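Local coordinates for uncharacterized hypothetical protein (PDB 4FMR) that is of unknown function but probably binds DNA through a dimeric HU/IHF-like domain, which is joined to a domain with an Ig-like fold, at residues I33-I38 and L60-V65. Residues are numbered along the deposited sequence; the frame is centred on the assembly and turned at random.
Sequences IDKEII and LMEEVV
The carboxylate of E62 is met over one face by the ammonium of K35: NZ stands above the plane, about 40° out of it, and donates to OE1 at 2.8 Å, while the other oxygen, OE2, accepts from the backbone N of G78 in the second subunit. This salt bridge joins two helices of the HU/IHF-like DNA-binding domain, running from the first turn of helix 35-45 to the middle of helix 51-70. Long side chains suit both places, because the backbones stay well apart, with the CA atoms of K35 and E62 11.6 Å from each other. The two side chains approach from opposite directions; that of E62 is extended beyond CG, whereas K35 bends at chi3 (-96°), turning its end alongside the carboxylate, with CE 3.7 Å from E62 OE1. K35 NZ also pairs with E59, so one ammonium is shared between two carboxylates and probably offsets only part of their charge. Replacing E62 with alanine removes both oxygens and is likely to leave the G78 amide of the second subunit without this acceptor and K35 short of one carboxylate. Just before K35, D34 is the N-cap, its short carboxylate folding over the helix start: D34 OD1 accepts a weak bond from I37 N at 3.4 Å.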
loop_
_atom_site.group_PDB
_atom_site.type_symbol
_atom_site.label_atom_id
_atom_site.label_comp_id
_atom_site.label_asym_id
_atom_site.label_seq_id
_atom_site.Cartn_x
_atom_site.Cartn_y
_atom_site.Cartn_z
ATOM N N ILE B 33 -6.692 -14.211 -7.770
ATOM C CA ILE B 33 -8.098 -14.453 -7.444
ATOM C C ILE B 33 -8.830 -13.092 -7.353
ATOM O O ILE B 33 -8.218 -12.049 -7.039
ATOM C CB ILE B 33 -8.313 -15.326 -6.178
ATOM C CG1 ILE B 33 -7.986 -14.559 -4.866
ATOM C CG2 ILE B 33 -7.584 -16.675 -6.284
ATOM C CD1 ILE B 33 -8.543 -15.239 -3.618
ATOM N N ASP B 34 -10.143 -13.124 -7.636
ATOM C CA ASP B 34 -11.015 -11.956 -7.605
ATOM C C ASP B 34 -12.164 -12.220 -6.640
ATOM O O ASP B 34 -12.150 -13.245 -5.962
ATOM C CB ASP B 34 -11.527 -11.626 -9.025
ATOM C CG ASP B 34 -12.236 -12.775 -9.744
ATOM O OD1 ASP B 34 -12.490 -13.828 -9.095
ATOM O OD2 ASP B 34 -12.496 -12.641 -10.958
ATOM N N LYS B 35 -13.178 -11.337 -6.627
ATOM C CA LYS B 35 -14.339 -11.418 -5.734
ATOM C C LYS B 35 -15.126 -12.698 -5.912
ATOM O O LYS B 35 -15.603 -13.238 -4.912
ATOM C CB LYS B 35 -15.274 -10.216 -5.915
ATOM C CG LYS B 35 -14.801 -9.020 -5.097
ATOM C CD LYS B 35 -15.838 -7.892 -5.017
ATOM C CE LYS B 35 -15.602 -6.818 -6.043
ATOM N NZ LYS B 35 -16.540 -5.681 -5.877
ATOM N N GLU B 36 -15.241 -13.201 -7.162
ATOM C CA GLU B 36 -15.980 -14.419 -7.472
ATOM C C GLU B 36 -15.367 -15.631 -6.768
ATOM O O GLU B 36 -16.100 -16.397 -6.171
ATOM C CB GLU B 36 -16.051 -14.666 -8.994
ATOM C CG GLU B 36 -16.995 -15.816 -9.319
ATOM C CD GLU B 36 -16.986 -16.457 -10.698
ATOM O OE1 GLU B 36 -15.992 -16.307 -11.447
ATOM O OE2 GLU B 36 -17.955 -17.194 -10.989
ATOM N N ILE B 37 -14.042 -15.796 -6.820
ATOM C CA ILE B 37 -13.344 -16.925 -6.184
ATOM C C ILE B 37 -13.403 -16.777 -4.634
ATOM O O ILE B 37 -13.669 -17.762 -3.930
ATOM C CB ILE B 37 -11.887 -17.033 -6.732
ATOM C CG1 ILE B 37 -11.917 -17.392 -8.250
ATOM C CG2 ILE B 37 -11.070 -18.074 -5.954
ATOM C CD1 ILE B 37 -10.740 -16.757 -9.082
ATOM N N ILE B 38 -13.195 -15.539 -4.127
ATOM C CA ILE B 38 -13.274 -15.208 -2.702
ATOM C C ILE B 38 -14.624 -15.656 -2.176
ATOM O O ILE B 38 -14.662 -16.380 -1.201
ATOM C CB ILE B 38 -13.011 -13.697 -2.435
ATOM C CG1 ILE B 38 -11.547 -13.338 -2.726
ATOM C CG2 ILE B 38 -13.421 -13.291 -0.990
ATOM C CD1 ILE B 38 -11.255 -11.863 -2.826
ATOM N N LEU B 60 -21.744 -3.676 -0.263
ATOM C CA LEU B 60 -22.164 -2.747 0.774
ATOM C C LEU B 60 -20.946 -2.265 1.568
ATOM O O LEU B 60 -20.814 -1.064 1.817
ATOM C CB LEU B 60 -23.189 -3.472 1.678
ATOM C CG LEU B 60 -24.023 -2.663 2.676
ATOM C CD1 LEU B 60 -24.722 -1.460 2.003
ATOM C CD2 LEU B 60 -25.094 -3.557 3.312
HETATM N N MSE B 61 -20.060 -3.203 1.946
HETATM C CA MSE B 61 -18.852 -2.882 2.702
HETATM C C MSE B 61 -17.922 -1.980 1.845
HETATM O O MSE B 61 -17.379 -1.013 2.367
HETATM C CB MSE B 61 -18.164 -4.184 3.158
HETATM C CG MSE B 61 -16.872 -3.990 3.933
HETATM SE SE MSE B 61 -15.360 -3.874 2.718
HETATM C CE MSE B 61 -15.406 -5.695 1.960
ATOM N N GLU B 62 -17.777 -2.277 0.529
ATOM C CA GLU B 62 -16.935 -1.497 -0.399
ATOM C C GLU B 62 -17.451 -0.063 -0.568
ATOM O O GLU B 62 -16.634 0.870 -0.606
ATOM C CB GLU B 62 -16.837 -2.188 -1.759
ATOM C CG GLU B 62 -16.075 -3.499 -1.625
ATOM C CD GLU B 62 -15.530 -4.138 -2.884
ATOM O OE1 GLU B 62 -15.924 -3.712 -3.996
ATOM O OE2 GLU B 62 -14.673 -5.046 -2.751
ATOM N N GLU B 63 -18.805 0.098 -0.663
ATOM C CA GLU B 63 -19.475 1.392 -0.788
ATOM C C GLU B 63 -19.201 2.268 0.444
ATOM O O GLU B 63 -18.873 3.428 0.308
ATOM C CB GLU B 63 -20.997 1.200 -0.975
ATOM C CG GLU B 63 -21.406 0.712 -2.358
ATOM C CD GLU B 63 -22.825 0.185 -2.488
ATOM O OE1 GLU B 63 -23.718 0.679 -1.761
ATOM O OE2 GLU B 63 -23.052 -0.702 -3.342
ATOM N N VAL B 64 -19.331 1.703 1.636
ATOM C CA VAL B 64 -19.105 2.400 2.914
ATOM C C VAL B 64 -17.643 2.831 3.033
ATOM O O VAL B 64 -17.375 3.970 3.415
ATOM C CB VAL B 64 -19.530 1.492 4.104
ATOM C CG1 VAL B 64 -18.992 2.004 5.451
ATOM C CG2 VAL B 64 -21.043 1.316 4.130
ATOM N N VAL B 65 -16.716 1.912 2.742
ATOM C CA VAL B 65 -15.280 2.156 2.828
ATOM C C VAL B 65 -14.886 3.257 1.799
ATOM O O VAL B 65 -14.176 4.193 2.187
ATOM C CB VAL B 65 -14.445 0.845 2.651
ATOM C CG1 VAL B 65 -12.963 1.156 2.421
ATOM C CG2 VAL B 65 -14.608 -0.078 3.866
#